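Long-range contact in carbohydrate oxidase (Microdochium nivale, PDB 3RJA), which oxidises the C1 hydroxyl of mono-, oligo- and polysaccharides to the lactone with a bound FAD, reducing molecular oxygen to hydrogen peroxide: residues 153-167 with 194-206. Sequence-based numbering, arbitrary orientation.
Sequences HGLAVDSVVGVTVVL and FGIVAVWKLATFP. With FAD (flavin-adenine dinucleotide), chain B.
V166 and I196 trade two backbone hydrogen bonds, one of the pairings that hold strands 160-166 and 196-203 antiparallel. Two classic beta bulges interrupt the register: K201 O takes both V161 N (2.9 Å) and G162 N (3.3 Å), and T164 O takes A198 N with a weak bond from V199 N. The two strands, joined through strand 172-176 and helix 181-190, belong to the antiparallel sheet of the FAD-binding domain. Next to the second bulge V197 turns its backbone to the adenine: V197 N donates to FAD N1A (2.9 Å) and FAD N6A to V197 O (3.0 Å). Apolar packing fills the face of V163 and W200. V163 CG1 reaches W200 CE3 at 3.5 Å, V197 CG1 lies over a face of the indole, and V160 CG2 meets L202 CD2. On the opposite face, with T164 and V199, the extended K201 chain runs over G162, where a CB would be tight; E174 salt-bridges K201 NZ and hydrogen-bonds T164 OG1. At the far end F205 CG stands between backbone N and carbonyl carbon (chi1 52°), carrying the ring to H153. The rings stack face to face, centroids 3.8 Å apart and planes at 23°, H153 CD2 over F205; a serine in place of F205 would probably uncover this imidazole face, though Y264 still meets the ring, and ease its turning.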
loop_
_atom_site.group_PDB
_atom_site.type_symbol
_atom_site.label_atom_id
_atom_site.label_comp_id
_atom_site.label_asym_id
_atom_site.label_seq_id
_atom_site.Cartn_x
_atom_site.Cartn_y
_atom_site.Cartn_z
ATOM N N HIS A 153 12.602 -1.222 -9.856
ATOM C CA HIS A 153 12.798 0.205 -9.513
ATOM C C HIS A 153 12.477 0.564 -8.065
ATOM O O HIS A 153 12.536 1.729 -7.708
ATOM C CB HIS A 153 11.931 1.101 -10.420
ATOM C CG HIS A 153 12.488 1.319 -11.795
ATOM N ND1 HIS A 153 13.757 1.811 -12.022
ATOM C CD2 HIS A 153 11.925 1.153 -13.017
ATOM C CE1 HIS A 153 13.970 1.895 -13.323
ATOM N NE2 HIS A 153 12.874 1.500 -13.945
ATOM N N GLY A 154 12.086 -0.405 -7.254
ATOM C CA GLY A 154 11.880 -0.157 -5.820
ATOM C C GLY A 154 10.470 0.287 -5.449
ATOM O O GLY A 154 9.562 0.292 -6.292
ATOM N N LEU A 155 10.278 0.613 -4.167
ATOM C CA LEU A 155 8.966 1.033 -3.642
ATOM C C LEU A 155 8.612 2.458 -4.064
ATOM O O LEU A 155 9.509 3.285 -4.362
ATOM C CB LEU A 155 8.959 0.930 -2.113
ATOM C CG LEU A 155 9.327 -0.466 -1.501
ATOM C CD1 LEU A 155 9.309 -0.381 0.005
ATOM C CD2 LEU A 155 8.382 -1.594 -1.954
ATOM N N ALA A 156 7.317 2.760 -4.054
ATOM C CA ALA A 156 6.848 4.129 -4.228
ATOM C C ALA A 156 7.608 5.039 -3.265
ATOM O O ALA A 156 8.096 6.084 -3.668
ATOM C CB ALA A 156 5.311 4.232 -4.019
ATOM N N VAL A 157 7.721 4.614 -2.009
ATOM C CA VAL A 157 8.438 5.368 -0.986
ATOM C C VAL A 157 9.899 5.692 -1.373
ATOM O O VAL A 157 10.420 6.738 -0.993
ATOM C CB VAL A 157 8.350 4.703 0.424
ATOM C CG1 VAL A 157 9.239 3.458 0.544
ATOM C CG2 VAL A 157 8.713 5.700 1.517
ATOM N N ASP A 158 10.531 4.805 -2.136
ATOM C CA ASP A 158 11.906 5.008 -2.574
ATOM C C ASP A 158 12.072 6.133 -3.622
ATOM O O ASP A 158 13.178 6.590 -3.844
ATOM C CB ASP A 158 12.480 3.682 -3.071
ATOM C CG ASP A 158 12.571 2.635 -1.959
ATOM O OD1 ASP A 158 12.854 3.036 -0.794
ATOM O OD2 ASP A 158 12.333 1.427 -2.253
ATOM N N SER A 159 10.984 6.595 -4.241
ATOM C CA SER A 159 11.060 7.772 -5.116
ATOM C C SER A 159 11.056 9.106 -4.331
ATOM O O SER A 159 11.305 10.153 -4.892
ATOM C CB SER A 159 9.868 7.773 -6.102
ATOM O OG SER A 159 8.707 8.203 -5.422
ATOM N N VAL A 160 10.726 9.061 -3.046
ATOM C CA VAL A 160 10.536 10.276 -2.261
ATOM C C VAL A 160 11.887 10.907 -1.918
ATOM O O VAL A 160 12.722 10.287 -1.233
ATOM C CB VAL A 160 9.719 9.996 -0.950
ATOM C CG1 VAL A 160 9.543 11.263 -0.121
ATOM C CG2 VAL A 160 8.341 9.327 -1.257
ATOM N N VAL A 161 12.104 12.126 -2.399
ATOM C CA VAL A 161 13.340 12.884 -2.095
ATOM C C VAL A 161 13.058 14.102 -1.216
ATOM O O VAL A 161 13.990 14.755 -0.737
ATOM C CB VAL A 161 14.124 13.307 -3.367
ATOM C CG1 VAL A 161 14.567 12.058 -4.133
ATOM C CG2 VAL A 161 13.274 14.252 -4.285
ATOM N N GLY A 162 11.784 14.416 -1.005
ATOM C CA GLY A 162 11.426 15.450 -0.030
ATOM C C GLY A 162 9.927 15.569 0.211
ATOM O O GLY A 162 9.123 15.066 -0.583
ATOM N N VAL A 163 9.555 16.234 1.307
ATOM C CA VAL A 163 8.149 16.513 1.599
ATOM C C VAL A 163 8.009 17.875 2.268
ATOM O O VAL A 163 8.937 18.348 2.939
ATOM C CB VAL A 163 7.476 15.425 2.509
ATOM C CG1 VAL A 163 7.176 14.137 1.710
ATOM C CG2 VAL A 163 8.336 15.108 3.761
ATOM N N THR A 164 6.856 18.501 2.055
ATOM C CA THR A 164 6.407 19.601 2.872
ATOM C C THR A 164 5.408 18.986 3.836
ATOM O O THR A 164 4.543 18.202 3.436
ATOM C CB THR A 164 5.742 20.695 2.005
ATOM O OG1 THR A 164 6.701 21.150 1.034
ATOM C CG2 THR A 164 5.309 21.890 2.854
ATOM N N VAL A 165 5.525 19.299 5.113
ATOM C CA VAL A 165 4.679 18.608 6.101
ATOM C C VAL A 165 4.047 19.629 7.032
ATOM O O VAL A 165 4.733 20.534 7.528
ATOM C CB VAL A 165 5.503 17.607 6.936
ATOM C CG1 VAL A 165 4.597 16.732 7.814
ATOM C CG2 VAL A 165 6.374 16.749 6.058
ATOM N N VAL A 166 2.754 19.471 7.294
ATOM C CA VAL A 166 2.063 20.218 8.365
ATOM C C VAL A 166 2.162 19.415 9.654
ATOM O O VAL A 166 1.666 18.266 9.716
ATOM C CB VAL A 166 0.567 20.467 8.010
ATOM C CG1 VAL A 166 -0.169 21.204 9.167
ATOM C CG2 VAL A 166 0.453 21.235 6.727
ATOM N N LEU A 167 2.799 19.993 10.676
ATOM C CA LEU A 167 2.984 19.290 11.958
ATOM C C LEU A 167 1.791 19.461 12.879
ATOM O O LEU A 167 0.954 20.331 12.630
ATOM C CB LEU A 167 4.266 19.752 12.681
ATOM C CG LEU A 167 5.573 19.613 11.905
ATOM C CD1 LEU A 167 6.787 20.046 12.759
ATOM C CD2 LEU A 167 5.767 18.188 11.338
ATOM N N PHE A 194 3.302 11.283 11.642
ATOM C CA PHE A 194 4.120 12.465 11.967
ATOM C C PHE A 194 3.624 13.827 11.545
ATOM O O PHE A 194 4.206 14.833 11.940
ATOM C CB PHE A 194 5.566 12.239 11.522
ATOM C CG PHE A 194 6.134 10.938 12.063
ATOM C CD1 PHE A 194 6.362 10.797 13.435
ATOM C CD2 PHE A 194 6.360 9.834 11.205
ATOM C CE1 PHE A 194 6.839 9.577 13.970
ATOM C CE2 PHE A 194 6.836 8.593 11.737
ATOM C CZ PHE A 194 7.080 8.484 13.115
ATOM N N GLY A 195 2.552 13.858 10.752
ATOM C CA GLY A 195 1.917 15.122 10.350
ATOM C C GLY A 195 1.066 14.847 9.159
ATOM O O GLY A 195 0.773 13.681 8.871
ATOM N N ILE A 196 0.658 15.896 8.442
ATOM C CA ILE A 196 -0.102 15.691 7.194
ATOM C C ILE A 196 0.822 16.169 6.063
ATOM O O ILE A 196 1.186 17.367 6.012
ATOM C CB ILE A 196 -1.449 16.429 7.228
ATOM C CG1 ILE A 196 -2.282 15.903 8.399
ATOM C CG2 ILE A 196 -2.196 16.300 5.859
ATOM C CD1 ILE A 196 -3.577 16.632 8.665
ATOM N N VAL A 197 1.261 15.246 5.212
ATOM C CA VAL A 197 2.113 15.635 4.087
ATOM C C VAL A 197 1.271 16.477 3.131
ATOM O O VAL A 197 0.159 16.067 2.735
ATOM C CB VAL A 197 2.727 14.431 3.334
ATOM C CG1 VAL A 197 3.561 14.924 2.094
ATOM C CG2 VAL A 197 3.601 13.585 4.296
ATOM N N ALA A 198 1.796 17.660 2.789
ATOM C CA ALA A 198 1.089 18.657 1.958
ATOM C C ALA A 198 1.656 18.711 0.534
ATOM O O ALA A 198 0.958 19.128 -0.397
ATOM C CB ALA A 198 1.187 20.068 2.610
ATOM N N VAL A 199 2.922 18.315 0.376
ATOM C CA VAL A 199 3.535 18.179 -0.962
ATOM C C VAL A 199 4.487 16.986 -0.922
ATOM O O VAL A 199 5.311 16.867 0.014
ATOM C CB VAL A 199 4.354 19.443 -1.386
ATOM C CG1 VAL A 199 4.947 19.296 -2.801
ATOM C CG2 VAL A 199 3.509 20.730 -1.298
ATOM N N TRP A 200 4.382 16.105 -1.917
ATOM C CA TRP A 200 5.403 15.044 -2.123
ATOM C C TRP A 200 6.410 15.486 -3.173
ATOM O O TRP A 200 6.020 15.947 -4.246
ATOM C CB TRP A 200 4.760 13.731 -2.581
ATOM C CG TRP A 200 3.839 13.147 -1.559
ATOM C CD1 TRP A 200 2.487 13.378 -1.419
ATOM C CD2 TRP A 200 4.214 12.261 -0.496
ATOM N NE1 TRP A 200 2.012 12.685 -0.319
ATOM C CE2 TRP A 200 3.046 11.981 0.250
ATOM C CE3 TRP A 200 5.427 11.668 -0.113
ATOM C CZ2 TRP A 200 3.062 11.138 1.389
ATOM C CZ3 TRP A 200 5.442 10.829 0.995
ATOM C CH2 TRP A 200 4.267 10.568 1.737
ATOM N N LYS A 201 7.698 15.312 -2.893
ATOM C CA LYS A 201 8.727 15.622 -3.910
ATOM C C LYS A 201 9.352 14.324 -4.375
ATOM O O LYS A 201 9.946 13.583 -3.595
ATOM C CB LYS A 201 9.733 16.657 -3.387
ATOM C CG LYS A 201 9.033 17.863 -2.735
ATOM C CD LYS A 201 10.009 18.824 -2.125
ATOM C CE LYS A 201 9.316 19.941 -1.327
ATOM N NZ LYS A 201 10.325 20.545 -0.343
ATOM N N LEU A 202 9.178 14.030 -5.657
ATOM C CA LEU A 202 9.370 12.648 -6.134
ATOM C C LEU A 202 10.320 12.559 -7.306
ATOM O O LEU A 202 10.096 13.244 -8.315
ATOM C CB LEU A 202 8.019 12.049 -6.573
ATOM C CG LEU A 202 6.868 12.028 -5.552
ATOM C CD1 LEU A 202 5.576 11.396 -6.166
ATOM C CD2 LEU A 202 7.276 11.283 -4.272
ATOM N N ALA A 203 11.340 11.705 -7.195
ATOM C CA ALA A 203 12.228 11.397 -8.326
ATOM C C ALA A 203 11.444 10.536 -9.304
ATOM O O ALA A 203 10.714 9.639 -8.874
ATOM C CB ALA A 203 13.494 10.612 -7.851
ATOM N N THR A 204 11.605 10.784 -10.604
ATOM C CA THR A 204 10.928 9.981 -11.625
ATOM C C THR A 204 11.984 9.351 -12.547
ATOM O O THR A 204 13.144 9.775 -12.514
ATOM C CB THR A 204 9.945 10.825 -12.467
ATOM O OG1 THR A 204 10.680 11.778 -13.268
ATOM C CG2 THR A 204 8.959 11.547 -11.565
ATOM N N PHE A 205 11.581 8.350 -13.340
ATOM C CA PHE A 205 12.409 7.802 -14.435
ATOM C C PHE A 205 11.690 7.956 -15.797
ATOM O O PHE A 205 10.458 8.120 -15.827
ATOM C CB PHE A 205 12.830 6.338 -14.182
ATOM C CG PHE A 205 11.683 5.390 -13.835
ATOM C CD1 PHE A 205 11.022 4.654 -14.836
ATOM C CD2 PHE A 205 11.331 5.169 -12.496
ATOM C CE1 PHE A 205 9.992 3.761 -14.519
ATOM C CE2 PHE A 205 10.324 4.282 -12.151
ATOM C CZ PHE A 205 9.634 3.575 -13.160
ATOM N N PRO A 206 12.456 7.915 -16.922
ATOM C CA PRO A 206 11.797 7.999 -18.238
ATOM C C PRO A 206 10.821 6.832 -18.371
ATOM O O PRO A 206 11.159 5.698 -17.999
ATOM C CB PRO A 206 12.959 7.864 -19.253
ATOM C CG PRO A 206 14.228 8.155 -18.464
ATOM C CD PRO A 206 13.918 7.725 -17.036
HETATM P PA FAD B . -6.177 6.679 3.053
HETATM O O1A FAD B . -6.672 8.019 2.577
HETATM O O2A FAD B . -7.240 5.777 3.626
HETATM O O5B FAD B . -5.042 6.911 4.163
HETATM C C5B FAD B . -4.232 5.818 4.581
HETATM C C4B FAD B . -3.419 6.253 5.813
HETATM O O4B FAD B . -2.520 7.300 5.448
HETATM C C3B FAD B . -4.291 6.804 6.939
HETATM O O3B FAD B . -3.628 6.576 8.185
HETATM C C2B FAD B . -4.258 8.300 6.643
HETATM O O2B FAD B . -4.564 9.158 7.717
HETATM C C1B FAD B . -2.816 8.458 6.180
HETATM N N9A FAD B . -2.690 9.619 5.305
HETATM C C8A FAD B . -3.481 9.961 4.212
HETATM N N7A FAD B . -2.986 11.124 3.709
HETATM C C5A FAD B . -1.915 11.494 4.429
HETATM C C6A FAD B . -1.059 12.595 4.334
HETATM N N6A FAD B . -1.226 13.522 3.364
HETATM N N1A FAD B . -0.017 12.686 5.240
HETATM C C2A FAD B . 0.143 11.734 6.242
HETATM N N3A FAD B . -0.723 10.666 6.364
HETATM C C4A FAD B . -1.728 10.556 5.450
HETATM N N1 FAD B . -0.842 -1.439 -1.809
HETATM C C2 FAD B . 0.391 -1.726 -2.406
HETATM O O2 FAD B . 1.458 -1.579 -1.797
HETATM N N3 FAD B . 0.373 -2.125 -3.740
HETATM C C4 FAD B . -0.746 -2.152 -4.550
HETATM O O4 FAD B . -0.656 -2.411 -5.771
HETATM C C4X FAD B . -2.045 -1.892 -3.855
HETATM N N5 FAD B . -3.177 -1.915 -4.536
HETATM C C5X FAD B . -4.377 -1.576 -3.954
HETATM C C6 FAD B . -5.567 -1.515 -4.723
HETATM C C7 FAD B . -6.747 -1.046 -4.178
HETATM C C7M FAD B . -8.040 -0.999 -5.019
HETATM C C8 FAD B . -6.729 -0.502 -2.872
HETATM C C8M FAD B . -7.991 0.048 -2.239
HETATM C C9 FAD B . -5.593 -0.616 -2.084
HETATM C C9A FAD B . -4.391 -1.128 -2.612
HETATM N N10 FAD B . -3.179 -1.124 -1.880
HETATM C C10 FAD B . -2.003 -1.586 -2.449
HETATM C "C1'" FAD B . -3.190 -0.668 -0.451
HETATM C "C2'" FAD B . -2.781 0.796 -0.355
HETATM O "O2'" FAD B . -1.378 0.905 -0.562
HETATM C "C3'" FAD B . -3.094 1.329 1.025
HETATM O "O3'" FAD B . -4.448 1.087 1.344
HETATM C "C4'" FAD B . -2.768 2.830 1.085
HETATM O "O4'" FAD B . -2.482 3.182 2.404
HETATM C "C5'" FAD B . -3.907 3.682 0.518
HETATM O "O5'" FAD B . -3.552 5.036 0.569
HETATM P P FAD B . -4.733 6.151 0.543
HETATM O O1P FAD B . -4.146 7.530 0.503
HETATM O O2P FAD B . -5.679 5.862 -0.623
HETATM O O3P FAD B . -5.465 5.788 1.919
#